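Local coordinates for protein ribulose bisphosphate carboxylase (Pyrococcus horikoshii, PDB 2D69) that probably catalyses the carboxylation of ribulose 1,5-bisphosphate to two molecules of 3-phosphoglycerate in an archaeal pathway of AMP degradation, at residues F123-E128 and S335-I340; E145-K150 and I182-D187; A283-N288 and L296-A301; D331-K336 and V343-S348. All blocks are in the same frame, centred on the assembly; numbering follows the deposited sequence.

Contact 1 of 4, residues F123-E128 and S335-I340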
loop_
_atom_site.group_PDB
_atom_site.type_symbol
_atom_site.label_atom_id
_atom_site.label_comp_id
_atom_site.label_asym_id
_atom_site.label_seq_id
_atom_site.Cartn_x
_atom_site.Cartn_y
_atom_site.Cartn_z
ATOM N N PHE A 123 33.023 -26.616 11.950
ATOM C CA PHE A 123 33.346 -25.958 10.713
ATOM C C PHE A 123 33.980 -24.585 11.076
ATOM O O PHE A 123 33.807 -24.045 12.208
ATOM C CB PHE A 123 32.124 -25.884 9.783
ATOM C CG PHE A 123 31.025 -24.970 10.298
ATOM C CD1 PHE A 123 30.888 -23.716 9.800
ATOM C CD2 PHE A 123 30.132 -25.410 11.266
ATOM C CE1 PHE A 123 29.854 -22.872 10.256
ATOM C CE2 PHE A 123 29.100 -24.533 11.757
ATOM C CZ PHE A 123 28.984 -23.301 11.247
ATOM N N HIS A 124 34.792 -24.081 10.166
ATOM C CA HIS A 124 35.520 -22.839 10.385
ATOM C C HIS A 124 35.262 -21.946 9.155
ATOM O O HIS A 124 35.837 -22.157 8.090
ATOM C CB HIS A 124 37.030 -23.137 10.621
ATOM C CG HIS A 124 37.271 -24.217 11.656
ATOM N ND1 HIS A 124 36.490 -24.364 12.778
ATOM C CD2 HIS A 124 38.158 -25.234 11.706
ATOM C CE1 HIS A 124 36.879 -25.415 13.472
ATOM N NE2 HIS A 124 37.890 -25.963 12.846
ATOM N N PRO A 125 34.384 -20.964 9.275
ATOM C CA PRO A 125 34.161 -20.049 8.147
ATOM C C PRO A 125 35.241 -18.998 7.996
ATOM O O PRO A 125 35.574 -18.349 8.958
ATOM C CB PRO A 125 32.793 -19.444 8.452
ATOM C CG PRO A 125 32.728 -19.469 10.044
ATOM C CD PRO A 125 33.468 -20.724 10.390
ATOM N N PRO A 126 35.760 -18.791 6.782
ATOM C CA PRO A 126 36.725 -17.705 6.555
ATOM C C PRO A 126 36.066 -16.347 6.693
ATOM O O PRO A 126 34.823 -16.242 6.747
ATOM C CB PRO A 126 37.216 -17.955 5.137
ATOM C CG PRO A 126 36.043 -18.745 4.469
ATOM C CD PRO A 126 35.475 -19.557 5.557
ATOM N N TYR A 127 36.881 -15.310 6.779
ATOM C CA TYR A 127 36.365 -13.945 7.042
ATOM C C TYR A 127 35.320 -13.550 5.988
ATOM O O TYR A 127 34.297 -12.960 6.313
ATOM C CB TYR A 127 37.512 -12.928 7.112
ATOM C CG TYR A 127 37.032 -11.556 7.574
ATOM C CD1 TYR A 127 36.904 -11.250 8.929
ATOM C CD2 TYR A 127 36.671 -10.596 6.669
ATOM C CE1 TYR A 127 36.443 -10.017 9.332
ATOM C CE2 TYR A 127 36.155 -9.378 7.078
ATOM C CZ TYR A 127 36.077 -9.092 8.407
ATOM O OH TYR A 127 35.619 -7.857 8.776
ATOM N N GLU A 128 35.554 -13.909 4.732
ATOM C CA GLU A 128 34.725 -13.465 3.650
ATOM C C GLU A 128 33.409 -14.235 3.609
ATOM O O GLU A 128 32.489 -13.780 2.959
ATOM C CB GLU A 128 35.453 -13.523 2.284
ATOM C CG GLU A 128 36.489 -12.405 2.068
ATOM C CD GLU A 128 35.903 -10.988 2.098
ATOM O OE1 GLU A 128 36.462 -10.158 2.865
ATOM O OE2 GLU A 128 34.932 -10.695 1.345
ATOM N N SER A 335 33.516 -16.822 23.294
ATOM C CA SER A 335 34.810 -16.424 22.773
ATOM C C SER A 335 34.655 -15.254 21.804
ATOM O O SER A 335 33.594 -15.052 21.197
ATOM C CB SER A 335 35.497 -17.577 22.011
ATOM O OG SER A 335 34.731 -17.896 20.861
ATOM N N LYS A 336 35.713 -14.458 21.727
ATOM C CA LYS A 336 35.879 -13.434 20.726
ATOM C C LYS A 336 35.918 -14.115 19.357
ATOM O O LYS A 336 36.578 -15.106 19.198
ATOM C CB LYS A 336 37.158 -12.655 21.007
ATOM C CG LYS A 336 37.083 -11.141 20.690
ATOM C CD LYS A 336 36.787 -10.877 19.199
ATOM C CE LYS A 336 36.922 -9.370 18.783
ATOM N NZ LYS A 336 37.089 -9.230 17.335
ATOM N N TRP A 337 35.138 -13.601 18.389
ATOM C CA TRP A 337 35.021 -14.211 17.089
ATOM C C TRP A 337 34.676 -13.129 16.096
ATOM O O TRP A 337 33.517 -12.958 15.708
ATOM C CB TRP A 337 33.924 -15.268 17.100
ATOM C CG TRP A 337 33.904 -16.116 15.915
ATOM C CD1 TRP A 337 34.963 -16.408 15.132
ATOM C CD2 TRP A 337 32.790 -16.844 15.370
ATOM N NE1 TRP A 337 34.591 -17.272 14.133
ATOM C CE2 TRP A 337 33.263 -17.553 14.253
ATOM C CE3 TRP A 337 31.443 -16.981 15.720
ATOM C CZ2 TRP A 337 32.455 -18.402 13.490
ATOM C CZ3 TRP A 337 30.627 -17.806 14.951
ATOM C CH2 TRP A 337 31.146 -18.501 13.826
ATOM N N GLU A 338 35.704 -12.381 15.709
ATOM C CA GLU A 338 35.553 -11.219 14.863
ATOM C C GLU A 338 34.450 -10.293 15.383
ATOM O O GLU A 338 34.442 -9.966 16.553
ATOM C CB GLU A 338 35.312 -11.643 13.406
ATOM C CG GLU A 338 36.350 -12.624 12.823
ATOM C CD GLU A 338 37.710 -12.015 12.489
ATOM O OE1 GLU A 338 37.907 -10.839 12.717
ATOM O OE2 GLU A 338 38.585 -12.720 11.993
ATOM N N HIS A 339 33.539 -9.874 14.508
ATOM C CA HIS A 339 32.404 -8.982 14.856
ATOM C C HIS A 339 31.185 -9.704 15.521
ATOM O O HIS A 339 30.211 -9.025 15.921
ATOM C CB HIS A 339 31.871 -8.279 13.587
ATOM C CG HIS A 339 31.453 -9.244 12.520
ATOM N ND1 HIS A 339 32.366 -10.014 11.845
ATOM C CD2 HIS A 339 30.230 -9.646 12.090
ATOM C CE1 HIS A 339 31.736 -10.832 11.012
ATOM N NE2 HIS A 339 30.439 -10.630 11.138
ATOM N N ILE A 340 31.217 -11.040 15.591
ATOM C CA ILE A 340 30.120 -11.797 16.172
ATOM C C ILE A 340 30.099 -11.665 17.700
ATOM O O ILE A 340 31.009 -12.087 18.393
ATOM C CB ILE A 340 30.202 -13.219 15.790
ATOM C CG1 ILE A 340 30.310 -13.374 14.253
ATOM C CG2 ILE A 340 29.046 -13.991 16.338
ATOM C CD1 ILE A 340 29.142 -12.919 13.442
HETATM O O HOH W 1 34.485 -8.190 11.216
#
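Pro125 and Tyr127, of the N-terminal domain, meet Trp337 and Glu338, which lie in a type II' beta turn of the alpha/beta barrel between helix 323-334 and strand 344-348. The contact therefore joins the two domains at the surface of the subunit.

Its apolar part is a proline set against an indole. Pro125 CG lies 3.6 Å from Trp337 CZ2, at the edge of the ring system and near its plane, and the two side chains cross at about a right angle. Ile340 CG1 rests on one indole face, while the ring of Phe332 makes an edge-to-face contact with Trp337.

The second pairing sets a carboxylate against a ring edge. Glu338 CD lies in the plane of the phenol, 3.7 Å from Tyr127 CD1, with the carboxylate turned 77° from the ring. A bend at chi2 (-74°) carries it there. OE1 also forms a salt bridge with Arg67 of the second subunit, against which Tyr127 packs. With an alanine in place of Glu338, that arginine would probably lose its charged mate and the ring edge of Tyr127 its neighbour.

Polar links complete the contact. One water lies 2.7 Å from Tyr127 OH and accepts a weak bond from His339 ND1. From the residue just before the turn, Lys336 NZ donates to Glu338 O at 2.9 Å, from above the carbonyl plane.

Contact 2 of 4, residues E145-K150 and I182-D187. With SO4 (sulfate ion), chain H.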
loop_
_atom_site.group_PDB
_atom_site.type_symbol
_atom_site.label_atom_id
_atom_site.label_comp_id
_atom_site.label_asym_id
_atom_site.label_seq_id
_atom_site.Cartn_x
_atom_site.Cartn_y
_atom_site.Cartn_z
ATOM N N GLU A 145 22.883 -5.138 29.525
ATOM C CA GLU A 145 22.510 -3.718 29.517
ATOM C C GLU A 145 20.996 -3.471 29.669
ATOM O O GLU A 145 20.565 -2.641 30.504
ATOM C CB GLU A 145 23.021 -3.050 28.258
ATOM C CG GLU A 145 22.637 -1.592 28.100
ATOM C CD GLU A 145 23.153 -0.957 26.796
ATOM O OE1 GLU A 145 22.955 -1.532 25.682
ATOM O OE2 GLU A 145 23.714 0.153 26.885
ATOM N N PHE A 146 20.172 -4.181 28.917
ATOM C CA PHE A 146 18.718 -3.920 28.978
ATOM C C PHE A 146 18.067 -4.576 30.174
ATOM O O PHE A 146 17.010 -4.143 30.621
ATOM C CB PHE A 146 18.005 -4.164 27.598
ATOM C CG PHE A 146 17.761 -5.586 27.218
ATOM C CD1 PHE A 146 18.267 -6.077 26.001
ATOM C CD2 PHE A 146 16.957 -6.403 27.985
ATOM C CE1 PHE A 146 18.006 -7.392 25.580
ATOM C CE2 PHE A 146 16.706 -7.726 27.605
ATOM C CZ PHE A 146 17.232 -8.229 26.385
ATOM N N MET A 147 18.730 -5.580 30.747
ATOM C CA MET A 147 18.207 -6.235 31.954
ATOM C C MET A 147 18.692 -5.504 33.214
ATOM O O MET A 147 18.175 -5.714 34.316
ATOM C CB MET A 147 18.657 -7.681 31.982
ATOM C CG MET A 147 17.957 -8.631 30.972
ATOM S SD MET A 147 16.166 -8.565 31.117
ATOM C CE MET A 147 15.831 -9.196 32.809
ATOM N N GLY A 148 19.694 -4.648 33.045
ATOM C CA GLY A 148 20.288 -3.905 34.160
ATOM C C GLY A 148 21.038 -4.806 35.130
ATOM O O GLY A 148 21.082 -4.510 36.362
ATOM N N VAL A 149 21.608 -5.907 34.621
ATOM C CA VAL A 149 22.312 -6.850 35.486
ATOM C C VAL A 149 23.760 -7.020 35.067
ATOM O O VAL A 149 24.040 -7.684 34.045
ATOM C CB VAL A 149 21.578 -8.223 35.537
ATOM C CG1 VAL A 149 22.351 -9.223 36.371
ATOM C CG2 VAL A 149 20.165 -8.035 36.107
ATOM N N LYS A 150 24.694 -6.448 35.849
ATOM C CA LYS A 150 26.047 -6.242 35.292
ATOM C C LYS A 150 27.031 -7.415 35.453
ATOM O O LYS A 150 27.888 -7.640 34.591
ATOM C CB LYS A 150 26.650 -4.866 35.625
ATOM C CG LYS A 150 26.911 -4.567 37.082
ATOM C CD LYS A 150 27.028 -2.994 37.379
ATOM C CE LYS A 150 26.500 -2.687 38.860
ATOM N NZ LYS A 150 26.717 -1.279 39.423
ATOM N N ILE A 182 12.979 -13.920 40.204
ATOM C CA ILE A 182 13.385 -14.500 38.934
ATOM C C ILE A 182 13.472 -13.388 37.879
ATOM O O ILE A 182 12.629 -12.458 37.838
ATOM C CB ILE A 182 12.415 -15.641 38.448
ATOM C CG1 ILE A 182 12.522 -16.829 39.354
ATOM C CG2 ILE A 182 12.807 -16.165 37.075
ATOM C CD1 ILE A 182 13.938 -17.469 39.374
ATOM N N ASP A 183 14.472 -13.481 37.019
ATOM C CA ASP A 183 14.631 -12.446 36.020
ATOM C C ASP A 183 13.713 -12.710 34.828
ATOM O O ASP A 183 13.015 -11.797 34.369
ATOM C CB ASP A 183 16.074 -12.304 35.560
ATOM C CG ASP A 183 17.019 -12.028 36.688
ATOM O OD1 ASP A 183 16.873 -10.954 37.302
ATOM O OD2 ASP A 183 17.933 -12.824 37.025
ATOM N N LEU A 184 13.693 -13.974 34.381
ATOM C CA LEU A 184 13.110 -14.375 33.138
ATOM C C LEU A 184 12.063 -15.488 33.288
ATOM O O LEU A 184 12.370 -16.604 33.708
ATOM C CB LEU A 184 14.246 -14.857 32.259
ATOM C CG LEU A 184 15.346 -13.863 31.909
ATOM C CD1 LEU A 184 16.410 -14.579 31.106
ATOM C CD2 LEU A 184 14.774 -12.676 31.155
ATOM N N LEU A 185 10.795 -15.182 33.005
ATOM C CA LEU A 185 9.778 -16.189 32.890
ATOM C C LEU A 185 10.063 -16.880 31.600
ATOM O O LEU A 185 10.463 -16.228 30.634
ATOM C CB LEU A 185 8.416 -15.536 32.837
ATOM C CG LEU A 185 7.223 -16.493 32.658
ATOM C CD1 LEU A 185 7.048 -17.438 33.856
ATOM C CD2 LEU A 185 5.979 -15.688 32.395
ATOM N N LYS A 186 9.875 -18.191 31.537
ATOM C CA LYS A 186 10.163 -18.917 30.321
ATOM C C LYS A 186 9.021 -19.860 29.989
ATOM O O LYS A 186 8.618 -20.660 30.811
ATOM C CB LYS A 186 11.506 -19.661 30.426
ATOM C CG LYS A 186 11.941 -20.457 29.205
ATOM C CD LYS A 186 13.335 -21.133 29.336
ATOM C CE LYS A 186 13.480 -22.310 28.301
ATOM N NZ LYS A 186 12.199 -23.141 27.933
ATOM N N ASP A 187 8.522 -19.791 28.769
ATOM C CA ASP A 187 7.554 -20.775 28.294
ATOM C C ASP A 187 8.257 -22.074 27.969
ATOM O O ASP A 187 9.364 -22.048 27.436
ATOM C CB ASP A 187 6.920 -20.343 26.971
ATOM C CG ASP A 187 5.889 -19.246 27.119
ATOM O OD1 ASP A 187 5.409 -18.936 28.241
ATOM O OD2 ASP A 187 5.504 -18.635 26.098
HETATM S S SO4 H . 23.357 -6.640 39.662
HETATM O O1 SO4 H . 22.965 -5.602 38.704
HETATM O O2 SO4 H . 24.339 -7.549 39.052
HETATM O O3 SO4 H . 23.992 -5.947 40.781
HETATM O O4 SO4 H . 22.186 -7.385 40.150
#
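Met147 meets Leu184 and Asp183 through a single methyl group, CE, and this buried point is the close part of a sparse contact. CE lies 4.0 Å from Leu184 CD2, the two side chains running at a slant to each other. On the other residue, Met147 CE lies 4.1 Å from Asp183 O and about as far from Asp183 CB. Beyond chi1 (-73°), bends at chi2 and chi3 curl the thioether so that its terminal methyl faces the start of the strand. There is no hydrogen bond across the contact. The carboxylate of Asp183 is engaged elsewhere, by the backbone N of Thr155 and in a salt bridge with Arg152.

The other side is loose and polar. Gly148, with positive phi (68°), is the C-prime residue of a Schellman motif that ends the helix, and from here the chain leads out to solvent-exposed Lys150. A sulfate ion, probably from the crystallisation liquor, sits by this turn. Lys150 N reaches O1 and O2 of the sulfate by weak bonds, each 3.4 Å long, and Val149 CG1 touches the sulfate's O2 at 3.7 Å.

The contact sets the C-terminal end of helix 139-147 against the beginning of strand 184-186; Lys186, unmodified here but predicted to bind magnesium once carbamylated, lies at that strand's far end. Strand 184-186 runs between the parallel strands 154-157 and 222-224 of the barrel, and Met147 also packs on Glu222 of the latter.

Contact 3 of 4, residues A283-N288 and L296-A301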
loop_
_atom_site.group_PDB
_atom_site.type_symbol
_atom_site.label_atom_id
_atom_site.label_comp_id
_atom_site.label_asym_id
_atom_site.label_seq_id
_atom_site.Cartn_x
_atom_site.Cartn_y
_atom_site.Cartn_z
ATOM N N ALA A 283 18.841 -33.676 20.084
ATOM C CA ALA A 283 19.447 -34.939 20.480
ATOM C C ALA A 283 19.108 -36.066 19.546
ATOM O O ALA A 283 19.738 -37.147 19.622
ATOM C CB ALA A 283 19.093 -35.289 21.956
ATOM N N ALA A 284 18.146 -35.852 18.634
ATOM C CA ALA A 284 17.912 -36.849 17.553
ATOM C C ALA A 284 19.117 -37.024 16.630
ATOM O O ALA A 284 19.345 -38.128 16.021
ATOM C CB ALA A 284 16.668 -36.445 16.718
ATOM N N PHE A 285 19.878 -35.943 16.482
ATOM C CA PHE A 285 21.124 -35.984 15.734
ATOM C C PHE A 285 22.422 -35.563 16.464
ATOM O O PHE A 285 23.496 -35.740 15.887
ATOM C CB PHE A 285 20.977 -35.214 14.391
ATOM C CG PHE A 285 20.546 -33.774 14.518
ATOM C CD1 PHE A 285 21.468 -32.777 14.794
ATOM C CD2 PHE A 285 19.211 -33.421 14.326
ATOM C CE1 PHE A 285 21.055 -31.431 14.899
ATOM C CE2 PHE A 285 18.791 -32.123 14.448
ATOM C CZ PHE A 285 19.716 -31.103 14.710
ATOM N N THR A 286 22.353 -34.977 17.669
ATOM C CA THR A 286 23.578 -34.544 18.386
ATOM C C THR A 286 24.103 -35.496 19.449
ATOM O O THR A 286 25.180 -35.237 20.016
ATOM C CB THR A 286 23.431 -33.195 19.129
ATOM O OG1 THR A 286 22.457 -33.303 20.183
ATOM C CG2 THR A 286 22.982 -32.099 18.226
ATOM N N ARG A 287 23.329 -36.541 19.754
ATOM C CA ARG A 287 23.604 -37.412 20.908
ATOM C C ARG A 287 24.540 -38.582 20.558
ATOM O O ARG A 287 25.418 -38.966 21.361
ATOM C CB ARG A 287 22.262 -37.901 21.479
ATOM C CG ARG A 287 22.368 -38.739 22.722
ATOM C CD ARG A 287 21.037 -38.905 23.460
ATOM N NE ARG A 287 21.219 -39.665 24.683
ATOM C CZ ARG A 287 20.250 -39.970 25.542
ATOM N NH1 ARG A 287 18.990 -39.575 25.334
ATOM N NH2 ARG A 287 20.554 -40.674 26.627
ATOM N N ASN A 288 24.374 -39.160 19.378
ATOM C CA ASN A 288 25.190 -40.305 18.995
ATOM C C ASN A 288 26.616 -39.811 18.756
ATOM O O ASN A 288 26.827 -38.953 17.905
ATOM C CB ASN A 288 24.598 -40.984 17.754
ATOM C CG ASN A 288 25.410 -42.167 17.266
ATOM O OD1 ASN A 288 26.566 -42.329 17.609
ATOM N ND2 ASN A 288 24.797 -42.992 16.443
ATOM N N LEU A 296 28.217 -28.462 19.240
ATOM C CA LEU A 296 29.155 -27.367 18.982
ATOM C C LEU A 296 28.906 -26.710 17.601
ATOM O O LEU A 296 28.897 -25.480 17.480
ATOM C CB LEU A 296 30.592 -27.864 19.065
ATOM C CG LEU A 296 31.676 -26.875 18.591
ATOM C CD1 LEU A 296 31.600 -25.629 19.467
ATOM C CD2 LEU A 296 33.064 -27.504 18.689
ATOM N N ALA A 297 28.663 -27.539 16.584
ATOM C CA ALA A 297 28.445 -27.043 15.226
ATOM C C ALA A 297 27.108 -26.323 15.108
ATOM O O ALA A 297 26.995 -25.261 14.519
ATOM C CB ALA A 297 28.524 -28.184 14.226
ATOM N N LEU A 298 26.091 -26.923 15.707
ATOM C CA LEU A 298 24.773 -26.333 15.784
ATOM C C LEU A 298 24.877 -25.006 16.458
ATOM O O LEU A 298 24.351 -24.030 15.968
ATOM C CB LEU A 298 23.869 -27.208 16.600
ATOM C CG LEU A 298 22.385 -27.247 16.355
ATOM C CD1 LEU A 298 21.792 -28.487 17.073
ATOM C CD2 LEU A 298 21.733 -26.000 16.889
ATOM N N ALA A 299 25.588 -24.973 17.572
ATOM C CA ALA A 299 25.738 -23.756 18.344
ATOM C C ALA A 299 26.461 -22.665 17.538
ATOM O O ALA A 299 26.184 -21.480 17.701
ATOM C CB ALA A 299 26.509 -24.034 19.631
ATOM N N LYS A 300 27.425 -23.074 16.725
ATOM C CA LYS A 300 28.208 -22.140 15.934
ATOM C C LYS A 300 27.325 -21.519 14.857
ATOM O O LYS A 300 27.354 -20.327 14.626
ATOM C CB LYS A 300 29.416 -22.856 15.312
ATOM C CG LYS A 300 30.269 -22.028 14.380
ATOM C CD LYS A 300 31.607 -22.695 14.099
ATOM C CE LYS A 300 32.720 -22.363 15.106
ATOM N NZ LYS A 300 33.963 -23.261 14.846
ATOM N N ALA A 301 26.597 -22.354 14.134
ATOM C CA ALA A 301 25.594 -21.834 13.208
ATOM C C ALA A 301 24.638 -20.867 13.889
ATOM O O ALA A 301 24.347 -19.785 13.355
ATOM C CB ALA A 301 24.843 -22.966 12.562
#
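Leu298 points one methyl, CD1, at both Phe285 and Thr286, and the whole contact is built round that group. The leucine crosses each of the other two side chains at about a right angle, and only its CD1 touches them. CD1 lies 3.7 Å from Phe285 CE1 and 4.1 Å from Phe285 CZ, approaching this part of the ring obliquely. Leu298 CD1 also lies 4.0 Å from Thr286 CG2.

Torsions explain how two successive residues can serve one methyl. Phe285 has CG between its backbone N and carbonyl carbon (chi1 57°), which swings the ring round toward helix 295-305. Thr286 has its hydroxyl in the equivalent place (chi1 64°), leaving CG2 to face the leucine. The polar and apolar branches of the threonine are thus separated: OG1 is hydrogen-bonded to His282 ND1, while CG2 joins the apolar cluster. All three residues are buried, and the contact consists of van der Waals packing alone.

This joins the short, weakly bonded helix 283-286, which follows strand 274-278 carrying the predicted catalytic His278, to the barrel helix 295-305. Val254 of helix 253-256 packs against both Phe285 and Leu298. Elsewhere on helix 295-305, Leu296 and Lys300 touch helix 323-334, Ala297 reaches strand 115-124 of the N-terminal domain, and Ala301 packs on helix 98-105.

Contact 4 of 4, residues D331-K336 and V343-S348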
loop_
_atom_site.group_PDB
_atom_site.type_symbol
_atom_site.label_atom_id
_atom_site.label_comp_id
_atom_site.label_asym_id
_atom_site.label_seq_id
_atom_site.Cartn_x
_atom_site.Cartn_y
_atom_site.Cartn_z
ATOM N N ASP A 331 32.634 -22.152 26.029
ATOM C CA ASP A 331 33.843 -21.399 25.744
ATOM C C ASP A 331 33.749 -20.782 24.353
ATOM O O ASP A 331 34.057 -19.626 24.165
ATOM C CB ASP A 331 35.107 -22.296 25.807
ATOM C CG ASP A 331 35.545 -22.610 27.247
ATOM O OD1 ASP A 331 36.520 -23.378 27.401
ATOM O OD2 ASP A 331 34.977 -22.158 28.269
ATOM N N PHE A 332 33.346 -21.583 23.383
ATOM C CA PHE A 332 33.057 -21.068 22.055
ATOM C C PHE A 332 31.985 -19.977 22.066
ATOM O O PHE A 332 32.194 -18.906 21.532
ATOM C CB PHE A 332 32.606 -22.173 21.095
ATOM C CG PHE A 332 31.923 -21.616 19.906
ATOM C CD1 PHE A 332 32.676 -20.934 18.934
ATOM C CD2 PHE A 332 30.521 -21.627 19.806
ATOM C CE1 PHE A 332 32.034 -20.293 17.870
ATOM C CE2 PHE A 332 29.878 -21.012 18.718
ATOM C CZ PHE A 332 30.644 -20.344 17.748
ATOM N N LEU A 333 30.837 -20.232 22.669
ATOM C CA LEU A 333 29.762 -19.245 22.698
ATOM C C LEU A 333 30.240 -17.882 23.210
ATOM O O LEU A 333 29.763 -16.811 22.725
ATOM C CB LEU A 333 28.572 -19.722 23.511
ATOM C CG LEU A 333 27.745 -20.850 22.836
ATOM C CD1 LEU A 333 26.672 -21.283 23.796
ATOM C CD2 LEU A 333 27.078 -20.440 21.542
ATOM N N LEU A 334 31.176 -17.905 24.163
ATOM C CA LEU A 334 31.595 -16.676 24.808
ATOM C C LEU A 334 32.878 -16.114 24.229
ATOM O O LEU A 334 33.284 -15.042 24.631
ATOM C CB LEU A 334 31.772 -16.889 26.325
ATOM C CG LEU A 334 30.520 -17.115 27.165
ATOM C CD1 LEU A 334 30.926 -17.701 28.525
ATOM C CD2 LEU A 334 29.744 -15.827 27.326
ATOM N N SER A 335 33.516 -16.822 23.294
ATOM C CA SER A 335 34.810 -16.424 22.773
ATOM C C SER A 335 34.655 -15.254 21.804
ATOM O O SER A 335 33.594 -15.052 21.197
ATOM C CB SER A 335 35.497 -17.577 22.011
ATOM O OG SER A 335 34.731 -17.896 20.861
ATOM N N LYS A 336 35.713 -14.458 21.727
ATOM C CA LYS A 336 35.879 -13.434 20.726
ATOM C C LYS A 336 35.918 -14.115 19.357
ATOM O O LYS A 336 36.578 -15.106 19.198
ATOM C CB LYS A 336 37.158 -12.655 21.007
ATOM C CG LYS A 336 37.083 -11.141 20.690
ATOM C CD LYS A 336 36.787 -10.877 19.199
ATOM C CE LYS A 336 36.922 -9.370 18.783
ATOM N NZ LYS A 336 37.089 -9.230 17.335
ATOM N N VAL A 343 27.431 -15.024 23.029
ATOM C CA VAL A 343 26.118 -15.604 23.333
ATOM C C VAL A 343 26.099 -16.206 24.723
ATOM O O VAL A 343 27.023 -16.944 25.112
ATOM C CB VAL A 343 25.833 -16.731 22.305
ATOM C CG1 VAL A 343 24.592 -17.572 22.672
ATOM C CG2 VAL A 343 25.765 -16.147 20.858
ATOM N N PHE A 344 25.069 -15.903 25.513
ATOM C CA PHE A 344 24.855 -16.564 26.801
ATOM C C PHE A 344 24.585 -18.048 26.662
ATOM O O PHE A 344 23.616 -18.430 26.022
ATOM C CB PHE A 344 23.640 -16.048 27.478
ATOM C CG PHE A 344 23.893 -14.888 28.414
ATOM C CD1 PHE A 344 23.256 -13.682 28.207
ATOM C CD2 PHE A 344 24.671 -15.044 29.555
ATOM C CE1 PHE A 344 23.443 -12.610 29.075
ATOM C CE2 PHE A 344 24.864 -13.955 30.445
ATOM C CZ PHE A 344 24.244 -12.753 30.194
ATOM N N PRO A 345 25.371 -18.886 27.312
ATOM C CA PRO A 345 24.936 -20.282 27.522
ATOM C C PRO A 345 23.789 -20.287 28.530
ATOM O O PRO A 345 23.808 -19.465 29.460
ATOM C CB PRO A 345 26.157 -20.967 28.115
ATOM C CG PRO A 345 27.264 -20.040 27.963
ATOM C CD PRO A 345 26.675 -18.626 27.943
ATOM N N VAL A 346 22.791 -21.131 28.286
ATOM C CA VAL A 346 21.640 -21.297 29.129
ATOM C C VAL A 346 21.823 -22.654 29.783
ATOM O O VAL A 346 21.906 -23.706 29.101
ATOM C CB VAL A 346 20.303 -21.311 28.359
ATOM C CG1 VAL A 346 19.120 -21.590 29.345
ATOM C CG2 VAL A 346 20.075 -20.012 27.495
ATOM N N ALA A 347 21.966 -22.632 31.098
ATOM C CA ALA A 347 22.129 -23.862 31.873
ATOM C C ALA A 347 20.794 -24.299 32.487
ATOM O O ALA A 347 20.096 -23.484 33.121
ATOM C CB ALA A 347 23.199 -23.661 32.953
ATOM N N SER A 348 20.461 -25.579 32.304
ATOM C CA SER A 348 19.192 -26.165 32.745
ATOM C C SER A 348 19.300 -27.666 32.954
ATOM O O SER A 348 20.092 -28.348 32.276
ATOM C CB SER A 348 18.097 -25.879 31.709
ATOM O OG SER A 348 16.793 -26.060 32.244
#
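Leu333 and Val343 are joined by both backbone and side chain where helix 323-334 turns back into strand 344-348, within a beta-alpha-beta unit of the TIM barrel. Val343 N donates to Leu333 O at 3.0 Å in an almost straight bond (175° at the hydrogen). That bond holds the last turn of the helix close to the start of the strand.

The main bump is the forked end of Leu333, whose methyls serve different neighbours. CD2 packs 4.0 Å from Val343 CG1, and CD1 lies 4.2 Å from Pro345 CA, so the fork spans two residues of the strand side. From the strand side, the carbonyl oxygen of Val343 is a smaller bump that sits in the hollow between Leu333 CB, 3.6 Å from this O, and Leu334 CD2, 3.7 Å from it. Leu334 CD2 also meets Pro345 CD at 4.2 Å, the leucine side chain crossing the pyrrolidine ring at about a right angle.

Leu333 continues inward to Ile310 of the neighbouring strand 309-311 and to Ala299 of helix 295-305, whereas Leu334 leans on Val140 of helix 139-147. Farther along the segment 343-348 is Ser348, predicted to bind substrate. The helix terminus has its own closure: Phe332 O accepts from both Ser335 N and Ser335 OG, the hydroxyl donating at 2.8 Å in the carbonyl plane, on a lone pair.

From the N terminus, the chain completes strand 115-124 and enters helix 127-130, the first side of contact 1. The second side comes some 200 residues later, so contact 1 closes a long loop that ties the N-terminal domain to the barrel. Contacts 2 and 3 are nested in that loop, one after the other: contact 2 joins helix 139-147 to strand 184-186, and contact 3 joins helix 283-286 to helix 295-305. Contact 4 opens where contact 1 ends, sharing Ser335 and Lys336, and closes the short loop that leads into strand 344-348. Lys300 and Phe332 link contacts 1, 3 and 4 into one continuous region, while contact 2 stands apart, reaching the same parallel sheet as contact 4.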